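Local structure of flagellar motor switch protein FliG (Aquifex aeolicus, 3HJL) at residues L49-E54 and P90-E95; E63-I68 and E79-N84; L20-E25 and A71-K76. The protein probably forms part of the rotor-mounted switch complex (C ring) of the bacterial flagellar motor, which governs the direction of flagellar rotation. All coordinates share one frame; numbering follows the deposited sequence.

Contact 1: L49-E54 and P90-E95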
ATOM      1  N   LEU A  49     -40.713  -5.113 -11.126  1.00 48.86           N
ATOM      2  CA  LEU A  49     -40.079  -5.700  -9.934  1.00 56.28           C
ATOM      3  C   LEU A  49     -39.196  -4.696  -9.190  1.00 57.86           C
ATOM      4  O   LEU A  49     -38.514  -3.873  -9.811  1.00 55.43           O
ATOM      5  CB  LEU A  49     -39.214  -6.911 -10.298  1.00 54.95           C
ATOM      6  CG  LEU A  49     -39.871  -8.249 -10.644  1.00 57.01           C
ATOM      7  CD1 LEU A  49     -38.811  -9.209 -11.215  1.00 55.40           C
ATOM      8  CD2 LEU A  49     -40.549  -8.875  -9.434  1.00 53.43           C
ATOM      9  N   GLU A  50     -39.228  -4.767  -7.859  1.00 54.51           N
ATOM     10  CA  GLU A  50     -38.332  -3.983  -7.015  1.00 54.96           C
ATOM     11  C   GLU A  50     -36.915  -4.530  -7.153  1.00 52.92           C
ATOM     12  O   GLU A  50     -36.727  -5.713  -7.440  1.00 48.16           O
ATOM     13  CB  GLU A  50     -38.760  -4.038  -5.542  1.00 54.54           C
ATOM     14  CG  GLU A  50     -39.875  -3.075  -5.168  1.00 58.35           C
ATOM     15  CD  GLU A  50     -40.288  -3.214  -3.709  1.00 65.75           C
ATOM     16  OE1 GLU A  50     -39.953  -2.318  -2.898  1.00 66.58           O
ATOM     17  OE2 GLU A  50     -40.899  -4.249  -3.359  1.00 74.77           O
ATOM     18  N   SER A  51     -35.923  -3.661  -6.964  1.00 53.77           N
ATOM     19  CA  SER A  51     -34.525  -4.067  -7.033  1.00 51.17           C
ATOM     20  C   SER A  51     -34.162  -4.842  -5.766  1.00 56.33           C
ATOM     21  O   SER A  51     -34.700  -4.563  -4.691  1.00 56.99           O
ATOM     22  CB  SER A  51     -33.619  -2.845  -7.179  1.00 47.56           C
ATOM     23  OG  SER A  51     -33.808  -1.954  -6.103  1.00 47.70           O
ATOM     24  N   VAL A  52     -33.267  -5.825  -5.906  1.00 51.60           N
ATOM     25  CA  VAL A  52     -32.854  -6.683  -4.796  1.00 44.41           C
ATOM     26  C   VAL A  52     -31.341  -6.915  -4.834  1.00 46.05           C
ATOM     27  O   VAL A  52     -30.808  -7.203  -5.904  1.00 48.17           O
ATOM     28  CB  VAL A  52     -33.538  -8.058  -4.888  1.00 46.92           C
ATOM     29  CG1 VAL A  52     -33.101  -8.947  -3.730  1.00 48.65           C
ATOM     30  CG2 VAL A  52     -35.061  -7.905  -4.917  1.00 41.72           C
ATOM     31  N   PRO A  53     -30.643  -6.776  -3.675  1.00 42.83           N
ATOM     32  CA  PRO A  53     -29.209  -7.083  -3.596  1.00 48.55           C
ATOM     33  C   PRO A  53     -28.842  -8.451  -4.170  1.00 52.15           C
ATOM     34  O   PRO A  53     -29.632  -9.388  -4.081  1.00 59.67           O
ATOM     35  CB  PRO A  53     -28.931  -7.046  -2.095  1.00 50.44           C
ATOM     36  CG  PRO A  53     -29.911  -6.070  -1.568  1.00 44.97           C
ATOM     37  CD  PRO A  53     -31.142  -6.226  -2.396  1.00 42.43           C
ATOM     38  N   GLU A  54     -27.655  -8.544  -4.766  1.00 57.31           N
ATOM     39  CA  GLU A  54     -27.216  -9.760  -5.464  1.00 63.54           C
ATOM     40  C   GLU A  54     -27.239 -11.022  -4.599  1.00 57.77           C
ATOM     41  O   GLU A  54     -27.680 -12.068  -5.064  1.00 52.19           O
ATOM     42  CB  GLU A  54     -25.815  -9.563  -6.040  1.00 65.64           C
ATOM     43  CG  GLU A  54     -25.361 -10.692  -6.945  1.00 69.11           C
ATOM     44  CD  GLU A  54     -24.094 -10.362  -7.691  1.00 69.14           C
ATOM     45  OE1 GLU A  54     -23.294  -9.544  -7.184  1.00 73.17           O
ATOM     46  OE2 GLU A  54     -23.897 -10.936  -8.782  1.00 70.94           O
ATOM     47  N   PRO A  90     -33.900  -6.496 -11.171  1.00 57.75           N
ATOM     48  CA  PRO A  90     -32.895  -5.434 -11.377  1.00 56.87           C
ATOM     49  C   PRO A  90     -31.967  -5.178 -10.177  1.00 48.54           C
ATOM     50  O   PRO A  90     -32.295  -5.573  -9.059  1.00 51.67           O
ATOM     51  CB  PRO A  90     -33.750  -4.197 -11.655  1.00 55.69           C
ATOM     52  CG  PRO A  90     -35.036  -4.466 -10.978  1.00 55.33           C
ATOM     53  CD  PRO A  90     -35.262  -5.936 -11.048  1.00 54.97           C
ATOM     54  N   PRO A  91     -30.807  -4.528 -10.415  1.00 43.82           N
ATOM     55  CA  PRO A  91     -29.876  -4.241  -9.334  1.00 48.43           C
ATOM     56  C   PRO A  91     -30.265  -2.979  -8.560  1.00 51.19           C
ATOM     57  O   PRO A  91     -31.022  -2.152  -9.066  1.00 50.90           O
ATOM     58  CB  PRO A  91     -28.555  -4.036 -10.070  1.00 44.10           C
ATOM     59  CG  PRO A  91     -28.943  -3.466 -11.370  1.00 43.35           C
ATOM     60  CD  PRO A  91     -30.297  -4.023 -11.707  1.00 39.80           C
ATOM     61  N   THR A  92     -29.731  -2.843  -7.348  1.00 49.22           N
ATOM     62  CA  THR A  92     -30.050  -1.717  -6.461  1.00 49.77           C
ATOM     63  C   THR A  92     -29.225  -0.480  -6.843  1.00 54.29           C
ATOM     64  O   THR A  92     -28.218  -0.595  -7.547  1.00 53.36           O
ATOM     65  CB  THR A  92     -29.745  -2.073  -4.983  1.00 41.07           C
ATOM     66  OG1 THR A  92     -28.338  -2.258  -4.820  1.00 48.14           O
ATOM     67  CG2 THR A  92     -30.450  -3.343  -4.568  1.00 37.24           C
ATOM     68  N   LEU A  93     -29.667   0.695  -6.383  1.00 54.26           N
ATOM     69  CA  LEU A  93     -28.925   1.958  -6.592  1.00 55.24           C
ATOM     70  C   LEU A  93     -27.529   1.885  -6.002  1.00 46.24           C
ATOM     71  O   LEU A  93     -26.596   2.429  -6.574  1.00 47.15           O
ATOM     72  CB  LEU A  93     -29.657   3.177  -5.973  1.00 56.07           C
ATOM     73  CG  LEU A  93     -30.743   3.884  -6.786  1.00 54.61           C
ATOM     74  CD1 LEU A  93     -31.430   4.965  -5.941  1.00 58.79           C
ATOM     75  CD2 LEU A  93     -30.155   4.497  -8.038  1.00 56.48           C
ATOM     76  N   ALA A  94     -27.411   1.252  -4.831  1.00 47.33           N
ATOM     77  CA  ALA A  94     -26.118   1.034  -4.173  1.00 50.14           C
ATOM     78  C   ALA A  94     -25.151   0.279  -5.084  1.00 41.14           C
ATOM     79  O   ALA A  94     -23.998   0.677  -5.227  1.00 55.23           O
ATOM     80  CB  ALA A  94     -26.317   0.268  -2.895  1.00 34.31           C
ATOM     81  N   GLU A  95     -25.634  -0.802  -5.699  1.00 45.83           N
ATOM     82  CA  GLU A  95     -24.825  -1.590  -6.648  1.00 51.17           C
ATOM     83  C   GLU A  95     -24.450  -0.794  -7.891  1.00 46.90           C
ATOM     84  O   GLU A  95     -23.326  -0.903  -8.371  1.00 64.28           O
ATOM     85  CB  GLU A  95     -25.544  -2.887  -7.025  1.00 49.27           C
ATOM     86  CG  GLU A  95     -25.587  -3.864  -5.851  1.00 48.79           C
ATOM     87  CD  GLU A  95     -26.445  -5.095  -6.089  1.00 51.97           C
ATOM     88  OE1 GLU A  95     -27.396  -5.042  -6.895  1.00 53.73           O
ATOM     89  OE2 GLU A  95     -26.178  -6.114  -5.420  1.00 49.01           O
TER
HETATM   90  O   HOH W   1     -32.470   0.503  -5.399  1.00 57.08           O
HETATM   91  O   HOH W   2     -28.810  -7.357  -7.851  1.00 54.12           O
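Ser51 and Pro90 bring two loop backbones together, their CA atoms 4.8 Å apart, and just beyond them Val52 N gives a weak hydrogen bond to Pro90 O (3.3 Å). The Pro90 ring packs against 49-51 across the contact, its CD 4.1 Å from Leu49 CB and its CG near Leu49 O; Leu49 also reaches helix 7-21 at Gln13 and Val17. Thr92 presents only its methyl, CG2, to Pro53, 3.7 Å from the ring's CD, and the two side chains cross nearly at right angles. Its other branch works locally: with chi1 at 66°, OG1 turns back to accept from Glu95 N, while Glu95 OE1 accepts from Thr92 N at 3.2 Å. This exchange is a capping box that starts helix 93-114. Thr92 N meets Glu95 OE1 on the anti side, 33° out of the carboxylate plane, whereas OE2 uses its syn lone pair for Glu54 N across the contact (2.9 Å). Glutamate suits the place because its extended chain carries two acceptors to two backbone N-H groups. One water donates to both Val52 O and Glu95 OE1, and another joins Ser51 OG to Leu93 N. A single carboxylate thus serves the N-terminal ends of helices 54-70 and 93-114, at Glu54 N and at the N-cap residue Thr92, and both ends would probably favour its negative charge.

Contact 2: E63-I68 and E79-N84; sequences ELLDEI and EEFIEN
Phe81 of helix 78-88 reaches toward Leu64, Leu65 and Ile68 of helix 54-70, where the two short helical segments pass with axes 10.7 Å apart and N-to-C directions 129° from each other. From CB, the side chain leaves with CG anti to the backbone N (chi1 178°), a torsion that swings the ring toward helix 54-70. Along one flank, CD2 lies 3.8 Å from Leu65 CD1, and CE2 comes next to Leu65 CB at 4.0 Å. Leu64 CB also approaches CE2, at the ring's edge and near its plane. At the tip, CZ meets Ile68 CD1 at 3.5 Å, and the same methyl reaches back to CE1; it approaches obliquely, as does Leu65 CD1. Leu65 and Phe81 slide past each other in opposite directions, while Ile68 and Phe81 come from opposite directions. The Leu65 side chain crosses that of Ile82 at about a right angle, its CD2 touching Ile82 CD1 at 3.8 Å; that isoleucine methyl also lies in plane at the Phe81 ring edge. Leu18 of helix 7-21 touches Leu64, Ile68 and Phe81, so three helices of the FliG N-terminal domain share this packing. An alanine in place of Phe81 is likely to leave Leu65 and Ile68 without their main partner on helix 78-88, opening a gap between the helices. Branched aliphatic residues suit the surroundings because their methyls can fit around a flat ring, whereas Glu63 and Glu67 face another way, toward salt bridges with Lys14. Cohesion here is therefore hydrophobic and depends on shape, the ring being kept in place by packing alone among the two segments.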
ATOM      1  N   GLU A  63     -34.135 -20.740  -3.722  1.00 60.34           N
ATOM      2  CA  GLU A  63     -35.429 -21.108  -3.167  1.00 60.94           C
ATOM      3  C   GLU A  63     -36.331 -21.550  -4.314  1.00 50.10           C
ATOM      4  O   GLU A  63     -36.854 -22.656  -4.281  1.00 51.18           O
ATOM      5  CB  GLU A  63     -36.076 -19.950  -2.404  1.00 64.75           C
ATOM      6  CG  GLU A  63     -37.256 -20.397  -1.521  1.00 76.91           C
ATOM      7  CD  GLU A  63     -38.312 -19.321  -1.322  1.00 79.49           C
ATOM      8  OE1 GLU A  63     -38.886 -18.845  -2.335  1.00 82.82           O
ATOM      9  OE2 GLU A  63     -38.613 -19.008  -0.148  1.00 81.98           O
ATOM     10  N   LEU A  64     -36.479 -20.688  -5.326  1.00 47.72           N
ATOM     11  CA  LEU A  64     -37.273 -20.983  -6.545  1.00 57.17           C
ATOM     12  C   LEU A  64     -36.872 -22.285  -7.215  1.00 59.70           C
ATOM     13  O   LEU A  64     -37.733 -23.032  -7.674  1.00 64.16           O
ATOM     14  CB  LEU A  64     -37.143 -19.867  -7.602  1.00 59.36           C
ATOM     15  CG  LEU A  64     -38.126 -18.702  -7.643  1.00 66.75           C
ATOM     16  CD1 LEU A  64     -37.703 -17.698  -8.717  1.00 65.06           C
ATOM     17  CD2 LEU A  64     -39.536 -19.199  -7.915  1.00 71.45           C
ATOM     18  N   LEU A  65     -35.562 -22.517  -7.318  1.00 60.15           N
ATOM     19  CA  LEU A  65     -35.037 -23.733  -7.929  1.00 58.37           C
ATOM     20  C   LEU A  65     -35.454 -24.971  -7.128  1.00 57.68           C
ATOM     21  O   LEU A  65     -35.916 -25.952  -7.705  1.00 65.46           O
ATOM     22  CB  LEU A  65     -33.510 -23.646  -8.058  1.00 62.64           C
ATOM     23  CG  LEU A  65     -32.768 -24.739  -8.837  1.00 67.62           C
ATOM     24  CD1 LEU A  65     -33.243 -24.821 -10.291  1.00 68.09           C
ATOM     25  CD2 LEU A  65     -31.267 -24.483  -8.777  1.00 67.79           C
ATOM     26  N   ASP A  66     -35.313 -24.907  -5.803  1.00 57.21           N
ATOM     27  CA  ASP A  66     -35.725 -26.007  -4.913  1.00 59.74           C
ATOM     28  C   ASP A  66     -37.244 -26.225  -4.918  1.00 58.22           C
ATOM     29  O   ASP A  66     -37.719 -27.355  -4.824  1.00 56.44           O
ATOM     30  CB  ASP A  66     -35.256 -25.726  -3.478  1.00 62.82           C
ATOM     31  CG  ASP A  66     -35.577 -26.867  -2.519  1.00 66.71           C
ATOM     32  OD1 ASP A  66     -35.180 -28.025  -2.798  1.00 62.32           O
ATOM     33  OD2 ASP A  66     -36.212 -26.601  -1.477  1.00 68.95           O
ATOM     34  N   GLU A  67     -37.981 -25.127  -5.036  1.00 65.06           N
ATOM     35  CA  GLU A  67     -39.444 -25.123  -5.028  1.00 67.51           C
ATOM     36  C   GLU A  67     -40.011 -25.818  -6.272  1.00 67.16           C
ATOM     37  O   GLU A  67     -40.912 -26.652  -6.163  1.00 67.98           O
ATOM     38  CB  GLU A  67     -39.941 -23.665  -4.954  1.00 66.18           C
ATOM     39  CG  GLU A  67     -41.322 -23.467  -4.392  1.00 71.79           C
ATOM     40  CD  GLU A  67     -41.542 -22.029  -3.924  1.00 77.51           C
ATOM     41  OE1 GLU A  67     -41.622 -21.117  -4.782  1.00 69.42           O
ATOM     42  OE2 GLU A  67     -41.630 -21.815  -2.693  1.00 84.74           O
ATOM     43  N   ILE A  68     -39.474 -25.470  -7.444  1.00 73.12           N
ATOM     44  CA  ILE A  68     -39.916 -26.066  -8.725  1.00 77.43           C
ATOM     45  C   ILE A  68     -39.402 -27.495  -8.956  1.00 79.76           C
ATOM     46  O   ILE A  68     -40.022 -28.250  -9.707  1.00 85.92           O
ATOM     47  CB  ILE A  68     -39.603 -25.153  -9.959  1.00 76.42           C
ATOM     48  CG1 ILE A  68     -38.094 -25.048 -10.229  1.00 76.96           C
ATOM     49  CG2 ILE A  68     -40.249 -23.793  -9.778  1.00 81.02           C
ATOM     50  CD1 ILE A  68     -37.686 -23.804 -11.016  1.00 78.58           C
ATOM     51  N   GLU A  79     -27.537 -23.659 -13.038  1.00 61.72           N
ATOM     52  CA  GLU A  79     -26.733 -22.434 -12.917  1.00 63.93           C
ATOM     53  C   GLU A  79     -27.176 -21.387 -13.945  1.00 60.06           C
ATOM     54  O   GLU A  79     -27.081 -20.183 -13.692  1.00 57.50           O
ATOM     55  CB  GLU A  79     -25.232 -22.736 -13.065  1.00 71.20           C
ATOM     56  CG  GLU A  79     -24.330 -21.794 -12.257  1.00 75.85           C
ATOM     57  CD  GLU A  79     -24.305 -22.127 -10.766  1.00 74.27           C
ATOM     58  OE1 GLU A  79     -23.862 -23.242 -10.412  1.00 79.30           O
ATOM     59  OE2 GLU A  79     -24.703 -21.265  -9.953  1.00 68.57           O
ATOM     60  N   GLU A  80     -27.651 -21.856 -15.101  1.00 56.21           N
ATOM     61  CA  GLU A  80     -28.196 -20.980 -16.143  1.00 56.32           C
ATOM     62  C   GLU A  80     -29.555 -20.396 -15.718  1.00 54.29           C
ATOM     63  O   GLU A  80     -29.912 -19.297 -16.125  1.00 56.27           O
ATOM     64  CB  GLU A  80     -28.325 -21.751 -17.459  1.00 58.79           C
ATOM     65  CG  GLU A  80     -28.640 -20.882 -18.671  1.00 60.78           C
ATOM     66  CD  GLU A  80     -28.397 -21.600 -19.988  1.00 62.43           C
ATOM     67  OE1 GLU A  80     -27.266 -22.093 -20.210  1.00 63.98           O
ATOM     68  OE2 GLU A  80     -29.327 -21.641 -20.818  1.00 62.44           O
ATOM     69  N   PHE A  81     -30.312 -21.156 -14.930  1.00 52.86           N
ATOM     70  CA  PHE A  81     -31.550 -20.673 -14.310  1.00 63.10           C
ATOM     71  C   PHE A  81     -31.266 -19.531 -13.316  1.00 64.12           C
ATOM     72  O   PHE A  81     -31.955 -18.515 -13.339  1.00 64.31           O
ATOM     73  CB  PHE A  81     -32.266 -21.843 -13.617  1.00 68.53           C
ATOM     74  CG  PHE A  81     -33.530 -21.463 -12.898  1.00 69.86           C
ATOM     75  CD1 PHE A  81     -34.736 -21.392 -13.579  1.00 66.28           C
ATOM     76  CD2 PHE A  81     -33.531 -21.280 -11.515  1.00 71.12           C
ATOM     77  CE1 PHE A  81     -35.916 -21.085 -12.905  1.00 69.46           C
ATOM     78  CE2 PHE A  81     -34.703 -20.968 -10.839  1.00 71.80           C
ATOM     79  CZ  PHE A  81     -35.899 -20.872 -11.537  1.00 69.99           C
ATOM     80  N   ILE A  82     -30.231 -19.687 -12.482  1.00 66.00           N
ATOM     81  CA  ILE A  82     -29.859 -18.655 -11.488  1.00 60.46           C
ATOM     82  C   ILE A  82     -29.481 -17.338 -12.185  1.00 56.95           C
ATOM     83  O   ILE A  82     -29.897 -16.265 -11.750  1.00 62.00           O
ATOM     84  CB  ILE A  82     -28.639 -19.080 -10.550  1.00 58.97           C
ATOM     85  CG1 ILE A  82     -28.786 -20.490  -9.947  1.00 61.28           C
ATOM     86  CG2 ILE A  82     -28.441 -18.073  -9.428  1.00 57.84           C
ATOM     87  CD1 ILE A  82     -30.195 -20.889  -9.531  1.00 67.09           C
ATOM     88  N   GLU A  83     -28.689 -17.436 -13.255  1.00 55.33           N
ATOM     89  CA  GLU A  83     -28.247 -16.261 -14.021  1.00 58.60           C
ATOM     90  C   GLU A  83     -29.424 -15.562 -14.690  1.00 56.97           C
ATOM     91  O   GLU A  83     -29.465 -14.335 -14.730  1.00 62.33           O
ATOM     92  CB  GLU A  83     -27.188 -16.648 -15.084  1.00 58.22           C
ATOM     93  CG  GLU A  83     -26.512 -15.449 -15.800  1.00 57.09           C
ATOM     94  CD  GLU A  83     -25.597 -15.867 -16.966  1.00 69.11           C
ATOM     95  OE1 GLU A  83     -25.231 -14.987 -17.779  1.00 72.36           O
ATOM     96  OE2 GLU A  83     -25.243 -17.064 -17.076  1.00 74.27           O
ATOM     97  N   ASN A  84     -30.365 -16.340 -15.231  1.00 58.81           N
ATOM     98  CA  ASN A  84     -31.570 -15.769 -15.858  1.00 57.01           C
ATOM     99  C   ASN A  84     -32.429 -14.979 -14.868  1.00 49.14           C
ATOM    100  O   ASN A  84     -32.948 -13.924 -15.223  1.00 58.92           O
ATOM    101  CB  ASN A  84     -32.415 -16.854 -16.539  1.00 54.42           C
ATOM    102  CG  ASN A  84     -31.732 -17.456 -17.762  1.00 49.11           C
ATOM    103  OD1 ASN A  84     -30.655 -17.024 -18.172  1.00 58.81           O
ATOM    104  ND2 ASN A  84     -32.334 -18.490 -18.314  1.00 47.15           N
TER

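Contact 3: L20-E25 and A71-K76; sequences LSLPEE and AGIKIK
The one flat side-chain group in touch across the contact is the Glu25 carboxylate, approached at one oxygen, OE2, by Lys76 NZ; the puckered ring of Pro23 lies beside it. Pro23 CD is 3.9 Å from Ile75 CD1. Next to the proline, Leu22 CD2 lies 4.0 Å from the same Ile75 methyl, so Ile75 CD1 sits against both residues and its side chain crosses each at about a right angle. Ile75 manages this by its second torsion (chi2 -62°), which brings CD1 nearer to 20-25 although the side chain sets out to one side. Ile73 adds a looser touch, its CG2 4.5 Å from Leu22 CD2.

The parts that meet are mostly links between helices of the N-terminal domain. Residues 22-23 join helix 7-21 to helix 24-33, and Pro23 stands at the N-cap of the latter, where a residue lacking an N-H costs the helix nothing. Residues 71-76 lead from helix 54-70 to helix 78-88; Gly72 ends the former in a Schellman motif, at a positive phi (102°) that a side chain would tolerate poorly. Isoleucine and leucine then suit the inner side of the link, since Leu22 also packs on Ile68 and Ile30, and Ile75 on Leu65. At the outer margin, the extended Lys76 chain carries NZ to 3.6 Å from Glu25 OE2, a long salt bridge between two exposed residues, reached from the glutamate side by a chain bent at chi2.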
ATOM      1  N   LEU A  20     -39.810 -16.167 -17.343  1.00 54.08           N
ATOM      2  CA  LEU A  20     -38.621 -15.659 -18.024  1.00 56.81           C
ATOM      3  C   LEU A  20     -37.321 -16.460 -17.765  1.00 52.49           C
ATOM      4  O   LEU A  20     -36.423 -16.430 -18.598  1.00 60.33           O
ATOM      5  CB  LEU A  20     -38.416 -14.197 -17.626  1.00 63.54           C
ATOM      6  CG  LEU A  20     -39.584 -13.269 -17.980  1.00 66.19           C
ATOM      7  CD1 LEU A  20     -39.495 -11.983 -17.191  1.00 67.45           C
ATOM      8  CD2 LEU A  20     -39.611 -13.005 -19.480  1.00 65.07           C
ATOM      9  N   SER A  21     -37.249 -17.178 -16.634  1.00 54.79           N
ATOM     10  CA  SER A  21     -36.033 -17.886 -16.178  1.00 52.58           C
ATOM     11  C   SER A  21     -35.974 -19.385 -16.500  1.00 53.48           C
ATOM     12  O   SER A  21     -34.888 -19.926 -16.678  1.00 55.20           O
ATOM     13  CB  SER A  21     -35.874 -17.712 -14.668  1.00 58.87           C
ATOM     14  OG  SER A  21     -35.814 -16.335 -14.317  1.00 69.18           O
ATOM     15  N   LEU A  22     -37.130 -20.052 -16.516  1.00 54.33           N
ATOM     16  CA  LEU A  22     -37.224 -21.493 -16.800  1.00 56.37           C
ATOM     17  C   LEU A  22     -36.701 -21.836 -18.196  1.00 58.12           C
ATOM     18  O   LEU A  22     -36.684 -20.975 -19.070  1.00 55.30           O
ATOM     19  CB  LEU A  22     -38.686 -21.986 -16.700  1.00 54.96           C
ATOM     20  CG  LEU A  22     -39.333 -22.170 -15.317  1.00 55.78           C
ATOM     21  CD1 LEU A  22     -40.831 -22.306 -15.463  1.00 53.45           C
ATOM     22  CD2 LEU A  22     -38.767 -23.384 -14.600  1.00 49.34           C
ATOM     23  N   PRO A  23     -36.301 -23.107 -18.416  1.00 60.21           N
ATOM     24  CA  PRO A  23     -35.883 -23.525 -19.761  1.00 61.94           C
ATOM     25  C   PRO A  23     -37.002 -23.357 -20.785  1.00 61.19           C
ATOM     26  O   PRO A  23     -38.180 -23.446 -20.425  1.00 63.17           O
ATOM     27  CB  PRO A  23     -35.541 -25.012 -19.584  1.00 57.20           C
ATOM     28  CG  PRO A  23     -35.310 -25.195 -18.142  1.00 60.64           C
ATOM     29  CD  PRO A  23     -36.180 -24.209 -17.441  1.00 61.79           C
ATOM     30  N   GLU A  24     -36.635 -23.119 -22.043  1.00 63.50           N
ATOM     31  CA  GLU A  24     -37.626 -22.889 -23.103  1.00 68.10           C
ATOM     32  C   GLU A  24     -38.530 -24.094 -23.384  1.00 64.87           C
ATOM     33  O   GLU A  24     -39.662 -23.907 -23.816  1.00 65.69           O
ATOM     34  CB  GLU A  24     -36.963 -22.402 -24.394  1.00 73.23           C
ATOM     35  CG  GLU A  24     -36.239 -21.057 -24.252  1.00 76.29           C
ATOM     36  CD  GLU A  24     -36.133 -20.305 -25.571  1.00 78.70           C
ATOM     37  OE1 GLU A  24     -35.051 -20.342 -26.204  1.00 76.84           O
ATOM     38  OE2 GLU A  24     -37.150 -19.708 -25.989  1.00 80.79           O
ATOM     39  N   GLU A  25     -38.047 -25.311 -23.107  1.00 67.22           N
ATOM     40  CA  GLU A  25     -38.868 -26.535 -23.247  1.00 68.50           C
ATOM     41  C   GLU A  25     -40.080 -26.471 -22.309  1.00 69.70           C
ATOM     42  O   GLU A  25     -41.196 -26.841 -22.685  1.00 69.40           O
ATOM     43  CB  GLU A  25     -38.073 -27.809 -22.909  1.00 67.82           C
ATOM     44  CG  GLU A  25     -36.768 -28.024 -23.678  1.00 69.26           C
ATOM     45  CD  GLU A  25     -35.536 -27.606 -22.886  1.00 69.55           C
ATOM     46  OE1 GLU A  25     -35.522 -26.475 -22.357  1.00 60.66           O
ATOM     47  OE2 GLU A  25     -34.580 -28.408 -22.804  1.00 74.09           O
ATOM     48  N   ALA A  71     -41.858 -29.233  -6.991  1.00 79.36           N
ATOM     49  CA  ALA A  71     -43.107 -29.157  -7.764  1.00 79.46           C
ATOM     50  C   ALA A  71     -43.177 -30.203  -8.896  1.00 83.29           C
ATOM     51  O   ALA A  71     -44.257 -30.457  -9.433  1.00 86.54           O
ATOM     52  CB  ALA A  71     -43.292 -27.751  -8.337  1.00 75.07           C
ATOM     53  N   GLY A  72     -42.025 -30.767  -9.278  1.00 85.73           N
ATOM     54  CA  GLY A  72     -41.947 -31.835 -10.284  1.00 83.84           C
ATOM     55  C   GLY A  72     -41.492 -31.390 -11.667  1.00 86.46           C
ATOM     56  O   GLY A  72     -41.921 -31.968 -12.667  1.00 78.48           O
ATOM     57  N   ILE A  73     -40.619 -30.378 -11.722  1.00 91.15           N
ATOM     58  CA  ILE A  73     -40.048 -29.872 -12.981  1.00 91.72           C
ATOM     59  C   ILE A  73     -38.536 -30.126 -12.968  1.00 89.06           C
ATOM     60  O   ILE A  73     -37.846 -29.720 -12.030  1.00 88.25           O
ATOM     61  CB  ILE A  73     -40.315 -28.347 -13.181  1.00 93.87           C
ATOM     62  CG1 ILE A  73     -41.779 -28.081 -13.571  1.00 95.78           C
ATOM     63  CG2 ILE A  73     -39.419 -27.787 -14.279  1.00 94.17           C
ATOM     64  CD1 ILE A  73     -42.789 -28.301 -12.457  1.00 97.11           C
ATOM     65  N   LYS A  74     -38.034 -30.787 -14.015  1.00 84.77           N
ATOM     66  CA  LYS A  74     -36.609 -31.121 -14.128  1.00 80.39           C
ATOM     67  C   LYS A  74     -35.832 -29.943 -14.716  1.00 76.09           C
ATOM     68  O   LYS A  74     -36.219 -29.400 -15.757  1.00 71.62           O
ATOM     69  CB  LYS A  74     -36.397 -32.369 -15.005  1.00 82.03           C
ATOM     70  CG  LYS A  74     -36.825 -33.696 -14.360  1.00 84.13           C
ATOM     71  CD  LYS A  74     -38.286 -34.064 -14.622  1.00 85.55           C
ATOM     72  CE  LYS A  74     -38.493 -34.606 -16.033  1.00 84.78           C
ATOM     73  NZ  LYS A  74     -39.905 -35.010 -16.268  1.00 84.29           N
ATOM     74  N   ILE A  75     -34.728 -29.579 -14.054  1.00 73.69           N
ATOM     75  CA  ILE A  75     -33.875 -28.445 -14.445  1.00 66.98           C
ATOM     76  C   ILE A  75     -32.486 -28.964 -14.824  1.00 70.18           C
ATOM     77  O   ILE A  75     -31.674 -29.285 -13.951  1.00 75.62           O
ATOM     78  CB  ILE A  75     -33.754 -27.414 -13.289  1.00 60.72           C
ATOM     79  CG1 ILE A  75     -35.132 -26.838 -12.918  1.00 66.27           C
ATOM     80  CG2 ILE A  75     -32.804 -26.288 -13.667  1.00 58.89           C
ATOM     81  CD1 ILE A  75     -35.832 -26.061 -14.039  1.00 58.84           C
ATOM     82  N   LYS A  76     -32.224 -29.044 -16.128  1.00 74.38           N
ATOM     83  CA  LYS A  76     -30.968 -29.604 -16.652  1.00 74.07           C
ATOM     84  C   LYS A  76     -29.755 -28.700 -16.413  1.00 72.21           C
ATOM     85  O   LYS A  76     -28.659 -29.197 -16.143  1.00 72.40           O
ATOM     86  CB  LYS A  76     -31.102 -29.897 -18.153  1.00 77.93           C
ATOM     87  CG  LYS A  76     -32.154 -30.955 -18.501  1.00 79.52           C
ATOM     88  CD  LYS A  76     -32.404 -31.023 -20.002  1.00 78.93           C
ATOM     89  CE  LYS A  76     -33.592 -31.913 -20.333  1.00 79.42           C
ATOM     90  NZ  LYS A  76     -33.963 -31.829 -21.774  1.00 80.34           N
TER

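From the N terminus, the chain first passes 20-25, whose loop contact 3 closes at 71-76 after helices 24-33, 36-47 and 54-70. Within that loop, 49-54 opens contact 1, which closes only at 90-95; contacts 1 and 3 therefore cross. Contact 2, pairing 63-68 with 79-84, is nested inside the loop of contact 1 and also crosses contact 3. Contacts 2 and 3 lie side by side, centres about 9 Å apart, and a probable hydrogen bond, Ile68 O to Ile73 N, joins them. Contact 3 ties the 22-23 link to the 71-76 link, contact 2 helix 54-70 to helix 78-88, and contact 1 the loop before helix 54-70 to the start of helix 93-114.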